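PDB 4NLM: Lmo1340 protein from Listeria monocytogenes, which is of unknown function but folds as a beta propeller of the YqgU-like family and is probably a surface lipoprotein. Local coordinates for residues E72-N75 / K80-P83; G269-Y274 / K300-V305; F160-W165 / P180-Y185. One frame throughout, in Å; residues are numbered along the deposited sequence.

In the fold
Lmo1340 has no helix and is built of strands and loops; its antiparallel sheets are set around a ring as the blades of a propeller, in keeping with the six-bladed YqgU-like family. Interaction 1 lies within one sheet, pairing its last two strands as a hairpin, whereas interactions 2 and 3 pack side chains of one sheet against the next. The contacts are well separated. Interaction 1 has its centre about 33 Å from the centre of interaction 2. From the centre of interaction 3 it is about 32 Å. Interactions 2 and 3 are closer, with nearest atoms about 12 Å apart. Interaction 1 is a surface contact; the other two are buried. No active site or ligand is known to relate them to.

Interaction 1: residues E72-N75 / K80-P83; sequences EELN and KKRP
Glu72, Glu73 and Leu74 pair with Pro83, Arg82 and Lys81 in an antiparallel beta hairpin that forms the last two strands of a four-stranded propeller blade, at the surface of the protein. Glu73 and Arg82 form the hydrogen-bonded pair, with Glu73 N to Arg82 O at 2.8 Å and Arg82 N to Glu73 O at 2.9 Å; toward the turn, Asn75 N adds a straight bond to Lys80 O. The same pair also carries the salt bridge. The Arg82 chain turns about its CG-CD bond (chi3 66°) and offers its NE and NH2 edge to one oxygen: Glu73 OE1 lies 3.0 Å from Arg82 NE and 2.8 Å from Arg82 NH2. That oxygen lies in the guanidinium plane, yet the carboxylate itself is turned 75° from it. On the other face, Lys81 CG lies beside Leu74 CD1 at 3.9 Å. A water joins Glu72 OE1 to Lys81 NZ, whose direct separation of 4.6 Å is too long for a salt bridge. Glu73 OE2 bonds to Ser58 OG and Arg82 NH1 to Leu121 O, so the ion pair is tied to its surroundings at both ends, which should limit rotation of either group and favour the charged forms.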
loop_
_atom_site.group_PDB
_atom_site.type_symbol
_atom_site.label_atom_id
_atom_site.label_comp_id
_atom_site.label_asym_id
_atom_site.label_seq_id
_atom_site.Cartn_x
_atom_site.Cartn_y
_atom_site.Cartn_z
ATOM N N GLU A 72 -1.808 9.720 -16.165
ATOM C CA GLU A 72 -0.884 10.806 -16.434
ATOM C C GLU A 72 0.104 10.992 -15.288
ATOM O O GLU A 72 -0.214 10.701 -14.130
ATOM C CB GLU A 72 -1.665 12.133 -16.594
ATOM C CG GLU A 72 -2.599 12.203 -17.793
ATOM C CD GLU A 72 -3.513 13.408 -17.754
ATOM O OE1 GLU A 72 -4.229 13.539 -16.759
ATOM O OE2 GLU A 72 -3.517 14.188 -18.723
ATOM N N GLU A 73 1.284 11.520 -15.635
ATOM C CA GLU A 73 2.193 12.024 -14.609
ATOM C C GLU A 73 1.831 13.488 -14.397
ATOM O O GLU A 73 1.777 14.232 -15.349
ATOM C CB GLU A 73 3.636 11.861 -15.033
ATOM C CG GLU A 73 4.633 12.386 -13.995
ATOM C CD GLU A 73 6.039 11.999 -14.299
ATOM O OE1 GLU A 73 6.289 11.705 -15.474
ATOM O OE2 GLU A 73 6.887 12.028 -13.375
ATOM N N LEU A 74 1.606 13.874 -13.147
ATOM C CA LEU A 74 1.235 15.237 -12.772
ATOM C C LEU A 74 2.312 15.819 -11.877
ATOM O O LEU A 74 2.611 15.251 -10.847
ATOM C CB LEU A 74 -0.086 15.228 -12.022
ATOM C CG LEU A 74 -0.464 16.571 -11.371
ATOM C CD1 LEU A 74 -0.738 17.649 -12.403
ATOM C CD2 LEU A 74 -1.651 16.386 -10.459
ATOM N N ASN A 75 2.892 16.939 -12.299
ATOM C CA ASN A 75 3.900 17.611 -11.478
ATOM C C ASN A 75 3.179 18.379 -10.366
ATOM O O ASN A 75 2.225 19.089 -10.650
ATOM C CB ASN A 75 4.721 18.565 -12.355
ATOM C CG ASN A 75 5.857 19.219 -11.608
ATOM O OD1 ASN A 75 5.656 20.085 -10.754
ATOM N ND2 ASN A 75 7.062 18.798 -11.911
ATOM N N LYS A 80 2.109 20.591 -14.691
ATOM C CA LYS A 80 2.305 19.959 -15.990
ATOM C C LYS A 80 1.872 18.500 -15.952
ATOM O O LYS A 80 2.178 17.777 -15.003
ATOM C CB LYS A 80 3.759 20.036 -16.459
ATOM C CG LYS A 80 3.905 19.643 -17.932
ATOM C CD LYS A 80 5.293 19.836 -18.501
ATOM C CE LYS A 80 5.307 19.527 -19.994
ATOM N NZ LYS A 80 6.670 19.605 -20.584
ATOM N N LYS A 81 1.191 18.087 -17.010
ATOM C CA LYS A 81 0.738 16.713 -17.168
ATOM C C LYS A 81 1.429 16.052 -18.338
ATOM O O LYS A 81 1.707 16.672 -19.358
ATOM C CB LYS A 81 -0.769 16.683 -17.412
ATOM C CG LYS A 81 -1.589 17.096 -16.206
ATOM C CD LYS A 81 -3.081 17.151 -16.502
ATOM C CE LYS A 81 -3.897 17.691 -15.348
ATOM N NZ LYS A 81 -5.322 17.865 -15.716
ATOM N N ARG A 82 1.679 14.772 -18.176
ATOM C CA ARG A 82 2.264 13.972 -19.235
ATOM C C ARG A 82 1.438 12.704 -19.380
ATOM O O ARG A 82 1.274 11.965 -18.428
ATOM C CB ARG A 82 3.701 13.621 -18.872
ATOM C CG ARG A 82 4.368 12.765 -19.922
ATOM C CD ARG A 82 5.802 12.397 -19.580
ATOM N NE ARG A 82 5.923 11.535 -18.401
ATOM C CZ ARG A 82 5.983 10.210 -18.416
ATOM N NH1 ARG A 82 5.837 9.518 -19.540
ATOM N NH2 ARG A 82 6.094 9.560 -17.282
ATOM N N PRO A 83 0.966 12.413 -20.596
ATOM C CA PRO A 83 0.187 11.197 -20.789
ATOM C C PRO A 83 1.050 9.960 -20.726
ATOM O O PRO A 83 2.113 9.958 -21.311
ATOM C CB PRO A 83 -0.388 11.360 -22.194
ATOM C CG PRO A 83 0.593 12.221 -22.899
ATOM C CD PRO A 83 1.203 13.126 -21.861
HETATM O O HOH W 1 -6.252 15.312 -16.223
#

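Interaction 2: residues G269-Y274 / K300-V305; sequences GTFVPY and KEYKLV
Tyr302 spans the gap between two neighbouring sheets of the beta propeller to touch Phe271 and Pro273, a small buried contact of 91 Å² made by side chains alone. Along 300-305 the contact falls to Tyr302, at the start of strand 302-308, just after Glu301, whose carboxylate lies close to the like charge of Glu264 on strand 255-266. With CG anti to its own carbonyl carbon (chi1 -57°), the phenol reaches across to the other sheet, bridging backbones whose nearest CA atoms, those of Pro273 and Tyr302, are 8.9 Å apart. Midway along the ring, Tyr302 CE2 meets Pro273 CG at 4.2 Å, the two side chains crossing at about a right angle. Two residues on, Leu304 rests on Phe287 of strand 284-289, a residue that Pro273 also touches, so Phe287 links the two segments indirectly. Back at Tyr302, the tip of the side chain has two neighbours of different kinds. The phenol oxygen of this buried residue is hydrogen-bonded to Glu264 OE1, while the backbone of Glu264 pairs with Phe271 next door, so one glutamate serves both sides of the contact. Against the Phe271 ring that same oxygen arrives obliquely: Tyr302 OH lies 3.6 Å from Phe271 CE2 and 4.1 Å from Phe271 CD2.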
loop_
_atom_site.group_PDB
_atom_site.type_symbol
_atom_site.label_atom_id
_atom_site.label_comp_id
_atom_site.label_asym_id
_atom_site.label_seq_id
_atom_site.Cartn_x
_atom_site.Cartn_y
_atom_site.Cartn_z
ATOM N N GLY A 269 -13.779 -6.143 16.450
ATOM C CA GLY A 269 -12.459 -6.377 17.044
ATOM C C GLY A 269 -11.566 -5.143 16.993
ATOM O O GLY A 269 -12.047 -4.022 16.864
ATOM N N THR A 270 -10.254 -5.351 17.086
ATOM C CA THR A 270 -9.311 -4.258 17.073
ATOM C C THR A 270 -9.403 -3.455 15.786
ATOM O O THR A 270 -9.557 -4.010 14.708
ATOM C CB THR A 270 -7.871 -4.796 17.228
ATOM O OG1 THR A 270 -7.739 -5.483 18.480
ATOM C CG2 THR A 270 -6.866 -3.674 17.180
ATOM N N PHE A 271 -9.286 -2.132 15.912
ATOM C CA PHE A 271 -9.254 -1.238 14.767
ATOM C C PHE A 271 -7.816 -0.740 14.610
ATOM O O PHE A 271 -7.221 -0.274 15.569
ATOM C CB PHE A 271 -10.182 -0.035 14.977
ATOM C CG PHE A 271 -10.156 0.924 13.831
ATOM C CD1 PHE A 271 -10.820 0.629 12.653
ATOM C CD2 PHE A 271 -9.420 2.081 13.900
ATOM C CE1 PHE A 271 -10.785 1.491 11.584
ATOM C CE2 PHE A 271 -9.386 2.955 12.835
ATOM C CZ PHE A 271 -10.062 2.658 11.671
ATOM N N VAL A 272 -7.237 -0.840 13.415
ATOM C CA VAL A 272 -5.858 -0.396 13.201
ATOM C C VAL A 272 -5.894 0.850 12.327
ATOM O O VAL A 272 -6.347 0.808 11.184
ATOM C CB VAL A 272 -5.027 -1.480 12.538
ATOM C CG1 VAL A 272 -3.595 -0.995 12.359
ATOM C CG2 VAL A 272 -5.040 -2.744 13.386
ATOM N N PRO A 273 -5.403 1.980 12.838
ATOM C CA PRO A 273 -5.368 3.176 12.027
ATOM C C PRO A 273 -4.418 3.038 10.840
ATOM O O PRO A 273 -3.538 2.146 10.809
ATOM C CB PRO A 273 -4.871 4.253 12.998
ATOM C CG PRO A 273 -5.223 3.730 14.342
ATOM C CD PRO A 273 -5.011 2.253 14.226
ATOM N N TYR A 274 -4.544 3.909 9.855
ATOM C CA TYR A 274 -3.654 3.879 8.726
ATOM C C TYR A 274 -2.212 4.251 9.093
ATOM O O TYR A 274 -1.959 5.131 9.917
ATOM C CB TYR A 274 -4.115 4.819 7.616
ATOM C CG TYR A 274 -5.380 4.350 6.939
ATOM C CD1 TYR A 274 -5.347 3.245 6.096
ATOM C CD2 TYR A 274 -6.602 4.981 7.143
ATOM C CE1 TYR A 274 -6.499 2.783 5.484
ATOM C CE2 TYR A 274 -7.758 4.529 6.540
ATOM C CZ TYR A 274 -7.701 3.437 5.709
ATOM O OH TYR A 274 -8.868 2.987 5.123
ATOM N N LYS A 300 -11.886 14.332 14.192
ATOM C CA LYS A 300 -10.710 14.871 14.890
ATOM C C LYS A 300 -10.191 13.917 15.978
ATOM O O LYS A 300 -9.657 14.328 17.005
ATOM C CB LYS A 300 -11.065 16.236 15.512
ATOM C CG LYS A 300 -11.359 17.317 14.484
ATOM C CD LYS A 300 -11.780 18.644 15.117
ATOM C CE LYS A 300 -12.120 19.661 14.040
ATOM N NZ LYS A 300 -12.373 21.020 14.597
ATOM N N GLU A 301 -10.297 12.638 15.715
ATOM C CA GLU A 301 -10.036 11.664 16.735
ATOM C C GLU A 301 -8.600 11.171 16.766
ATOM O O GLU A 301 -8.300 10.359 17.631
ATOM C CB GLU A 301 -11.022 10.547 16.456
ATOM C CG GLU A 301 -11.081 9.262 17.274
ATOM C CD GLU A 301 -12.199 8.347 16.755
ATOM O OE1 GLU A 301 -12.116 7.105 16.886
ATOM O OE2 GLU A 301 -13.181 8.866 16.177
ATOM N N TYR A 302 -7.732 11.700 15.894
ATOM C CA TYR A 302 -6.364 11.161 15.763
ATOM C C TYR A 302 -5.342 12.249 15.692
ATOM O O TYR A 302 -5.625 13.372 15.323
ATOM C CB TYR A 302 -6.248 10.306 14.489
ATOM C CG TYR A 302 -7.227 9.175 14.433
ATOM C CD1 TYR A 302 -8.485 9.371 13.945
ATOM C CD2 TYR A 302 -6.921 7.911 14.921
ATOM C CE1 TYR A 302 -9.436 8.375 13.947
ATOM C CE2 TYR A 302 -7.874 6.890 14.898
ATOM C CZ TYR A 302 -9.142 7.142 14.429
ATOM O OH TYR A 302 -10.091 6.135 14.420
ATOM N N LYS A 303 -4.114 11.840 15.989
ATOM C CA LYS A 303 -2.942 12.644 15.640
ATOM C C LYS A 303 -2.086 11.840 14.666
ATOM O O LYS A 303 -2.101 10.631 14.661
ATOM C CB LYS A 303 -2.129 13.043 16.830
ATOM C CG LYS A 303 -1.858 11.960 17.784
ATOM C CD LYS A 303 -0.922 12.480 18.854
ATOM C CE LYS A 303 -0.816 11.507 19.986
ATOM N NZ LYS A 303 0.058 12.104 21.050
ATOM N N LEU A 304 -1.409 12.583 13.818
ATOM C CA LEU A 304 -0.460 12.007 12.868
ATOM C C LEU A 304 0.916 12.124 13.490
ATOM O O LEU A 304 1.385 13.226 13.797
ATOM C CB LEU A 304 -0.498 12.754 11.563
ATOM C CG LEU A 304 0.518 12.262 10.533
ATOM C CD1 LEU A 304 0.288 10.813 10.162
ATOM C CD2 LEU A 304 0.428 13.150 9.311
ATOM N N VAL A 305 1.578 10.993 13.666
ATOM C CA VAL A 305 2.904 11.034 14.236
ATOM C C VAL A 305 3.919 10.425 13.308
ATOM O O VAL A 305 3.605 9.682 12.376
ATOM C CB VAL A 305 2.975 10.302 15.569
ATOM C CG1 VAL A 305 1.943 10.858 16.532
ATOM C CG2 VAL A 305 2.835 8.796 15.385
#

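Interaction 3: residues F160-W165 / P180-Y185; sequences FQIENW and PFISWY
Phe160, Ile162 and Asn164 face Pro180, Ile182 and Trp184 across the packing layer between two consecutive sheets of the beta propeller. Segment 160-165 belongs to the sheet that includes strand 148-155, and 182-184 is the first strand, at one edge, of the next sheet. The two segments run in nearly the same direction, with no hydrogen bond between them; both are extended, and every second residue of each supplies a side chain to the layer.

The Phe160 side chain sets off from a CB that points toward the other segment. Its CG sits between the backbone N and the carbonyl carbon (chi1 71°), which brings the ring to Pro180, one face turned to it. Past CG, Phe160 CD2 meets Pro180 CB at 4.0 Å. Farther out, Phe160 CE2 comes to 3.7 Å from Pro180 N, while CE1, on the other side of the ring, nears Pro180 CD. At the tip, Phe160 CZ comes to 3.7 Å from Pro180 CD. That methylene forms a CH-pi contact, standing 4.0 Å from the centroid of the Phe160 ring and 21° off its normal.

Deeper in the layer, Ile162 and Ile182 reach for each other tip to tip, with Ile162 CG2 and Ile182 CD1 4.0 Å apart. Ile182 also rests on Met150 of strand 148-155, and Pro180 on Tyr154 of that strand, so the first strand of the second sheet lies across more than one strand of the first. At the far end the Trp184 indole is fixed by a hydrogen bond from NE1 to Tyr140 O. Its benzo edge turns toward the Asn164 amide, whose plane is 72° from that of the indole: Asn164 OD1 sits near the ring plane, 3.4 Å from Trp184 CZ2 and 3.6 Å from Trp184 CH2.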
loop_
_atom_site.group_PDB
_atom_site.type_symbol
_atom_site.label_atom_id
_atom_site.label_comp_id
_atom_site.label_asym_id
_atom_site.label_seq_id
_atom_site.Cartn_x
_atom_site.Cartn_y
_atom_site.Cartn_z
ATOM N N PHE A 160 -8.787 -19.407 -1.893
ATOM C CA PHE A 160 -7.738 -18.504 -2.326
ATOM C C PHE A 160 -6.559 -19.346 -2.787
ATOM O O PHE A 160 -6.408 -20.472 -2.367
ATOM C CB PHE A 160 -7.275 -17.538 -1.221
ATOM C CG PHE A 160 -6.489 -18.195 -0.145
ATOM C CD1 PHE A 160 -7.128 -18.788 0.932
ATOM C CD2 PHE A 160 -5.098 -18.226 -0.199
ATOM C CE1 PHE A 160 -6.395 -19.395 1.935
ATOM C CE2 PHE A 160 -4.378 -18.846 0.796
ATOM C CZ PHE A 160 -5.021 -19.430 1.859
ATOM N N GLN A 161 -5.734 -18.760 -3.639
ATOM C CA GLN A 161 -4.496 -19.416 -4.074
ATOM C C GLN A 161 -3.512 -18.297 -4.321
ATOM O O GLN A 161 -3.906 -17.143 -4.464
ATOM C CB GLN A 161 -4.731 -20.271 -5.311
ATOM C CG GLN A 161 -5.035 -19.441 -6.525
ATOM C CD GLN A 161 -5.546 -20.206 -7.721
ATOM O OE1 GLN A 161 -5.802 -21.406 -7.612
ATOM N NE2 GLN A 161 -5.639 -19.571 -8.853
ATOM N N ILE A 162 -2.245 -18.663 -4.363
ATOM C CA ILE A 162 -1.126 -17.700 -4.483
ATOM C C ILE A 162 -0.199 -18.145 -5.603
ATOM O O ILE A 162 0.152 -19.321 -5.702
ATOM C CB ILE A 162 -0.313 -17.606 -3.190
ATOM C CG1 ILE A 162 -1.245 -17.447 -1.982
ATOM C CG2 ILE A 162 0.680 -16.446 -3.273
ATOM C CD1 ILE A 162 -0.466 -17.374 -0.692
ATOM N N GLU A 163 0.163 -17.207 -6.460
ATOM C CA GLU A 163 1.080 -17.468 -7.563
ATOM C C GLU A 163 2.084 -16.349 -7.668
ATOM O O GLU A 163 1.875 -15.262 -7.177
ATOM C CB GLU A 163 0.264 -17.556 -8.860
ATOM C CG GLU A 163 -0.635 -18.779 -8.932
ATOM C CD GLU A 163 -1.752 -18.652 -9.958
ATOM O OE1 GLU A 163 -1.973 -19.630 -10.693
ATOM O OE2 GLU A 163 -2.405 -17.595 -10.036
ATOM N N ASN A 164 3.201 -16.655 -8.285
ATOM C CA ASN A 164 4.255 -15.695 -8.576
ATOM C C ASN A 164 4.474 -15.613 -10.063
ATOM O O ASN A 164 4.729 -16.624 -10.719
ATOM C CB ASN A 164 5.566 -16.103 -7.921
ATOM C CG ASN A 164 6.684 -15.104 -8.168
ATOM O OD1 ASN A 164 6.472 -13.895 -8.113
ATOM N ND2 ASN A 164 7.860 -15.602 -8.421
ATOM N N TRP A 165 4.367 -14.414 -10.602
ATOM C CA TRP A 165 4.621 -14.142 -11.987
ATOM C C TRP A 165 5.919 -13.413 -12.194
ATOM O O TRP A 165 6.029 -12.291 -11.707
ATOM C CB TRP A 165 3.477 -13.300 -12.536
ATOM C CG TRP A 165 3.547 -12.968 -14.010
ATOM C CD1 TRP A 165 3.984 -13.772 -15.020
ATOM C CD2 TRP A 165 3.086 -11.751 -14.639
ATOM N NE1 TRP A 165 3.815 -13.146 -16.246
ATOM C CE2 TRP A 165 3.265 -11.907 -16.037
ATOM C CE3 TRP A 165 2.535 -10.555 -14.157
ATOM C CZ2 TRP A 165 2.947 -10.903 -16.942
ATOM C CZ3 TRP A 165 2.195 -9.564 -15.075
ATOM C CH2 TRP A 165 2.390 -9.748 -16.446
ATOM N N PRO A 180 -3.518 -16.120 3.124
ATOM C CA PRO A 180 -3.450 -15.028 2.165
ATOM C C PRO A 180 -2.758 -13.773 2.701
ATOM O O PRO A 180 -2.582 -12.829 1.950
ATOM C CB PRO A 180 -4.927 -14.753 1.871
ATOM C CG PRO A 180 -5.617 -15.080 3.149
ATOM C CD PRO A 180 -4.855 -16.239 3.729
ATOM N N PHE A 181 -2.383 -13.783 3.979
ATOM C CA PHE A 181 -1.766 -12.630 4.605
ATOM C C PHE A 181 -0.272 -12.771 4.462
ATOM O O PHE A 181 0.393 -13.384 5.290
ATOM C CB PHE A 181 -2.201 -12.536 6.064
ATOM C CG PHE A 181 -3.680 -12.681 6.244
ATOM C CD1 PHE A 181 -4.560 -11.817 5.593
ATOM C CD2 PHE A 181 -4.200 -13.675 7.057
ATOM C CE1 PHE A 181 -5.927 -11.941 5.755
ATOM C CE2 PHE A 181 -5.565 -13.802 7.220
ATOM C CZ PHE A 181 -6.424 -12.938 6.567
ATOM N N ILE A 182 0.238 -12.160 3.402
ATOM C CA ILE A 182 1.615 -12.370 2.984
ATOM C C ILE A 182 2.371 -11.108 2.604
ATOM O O ILE A 182 1.787 -10.030 2.467
ATOM C CB ILE A 182 1.661 -13.293 1.720
ATOM C CG1 ILE A 182 0.924 -12.615 0.570
ATOM C CG2 ILE A 182 1.077 -14.651 2.034
ATOM C CD1 ILE A 182 0.912 -13.414 -0.702
ATOM N N SER A 183 3.691 -11.248 2.533
ATOM C CA SER A 183 4.560 -10.197 2.052
ATOM C C SER A 183 5.866 -10.808 1.576
ATOM O O SER A 183 6.330 -11.793 2.133
ATOM C CB SER A 183 4.901 -9.212 3.157
ATOM O OG SER A 183 5.791 -8.220 2.676
ATOM N N TRP A 184 6.475 -10.222 0.562
ATOM C CA TRP A 184 7.807 -10.642 0.188
ATOM C C TRP A 184 8.768 -10.254 1.318
ATOM O O TRP A 184 8.565 -9.264 2.048
ATOM C CB TRP A 184 8.269 -9.925 -1.053
ATOM C CG TRP A 184 7.649 -10.337 -2.304
ATOM C CD1 TRP A 184 6.746 -9.659 -3.026
ATOM C CD2 TRP A 184 7.964 -11.510 -3.047
ATOM N NE1 TRP A 184 6.439 -10.340 -4.184
ATOM C CE2 TRP A 184 7.171 -11.495 -4.207
ATOM C CE3 TRP A 184 8.836 -12.585 -2.837
ATOM C CZ2 TRP A 184 7.262 -12.476 -5.179
ATOM C CZ3 TRP A 184 8.887 -13.584 -3.778
ATOM C CH2 TRP A 184 8.100 -13.529 -4.945
ATOM N N TYR A 185 9.842 -11.004 1.425
ATOM C CA TYR A 185 10.900 -10.670 2.367
ATOM C C TYR A 185 12.273 -10.639 1.689
ATOM O O TYR A 185 13.224 -10.157 2.263
ATOM C CB TYR A 185 10.858 -11.564 3.605
ATOM C CG TYR A 185 11.772 -11.075 4.714
ATOM C CD1 TYR A 185 11.532 -9.853 5.363
ATOM C CD2 TYR A 185 12.853 -11.822 5.117
ATOM C CE1 TYR A 185 12.367 -9.403 6.379
ATOM C CE2 TYR A 185 13.695 -11.382 6.120
ATOM C CZ TYR A 185 13.452 -10.178 6.740
ATOM O OH TYR A 185 14.309 -9.766 7.735
#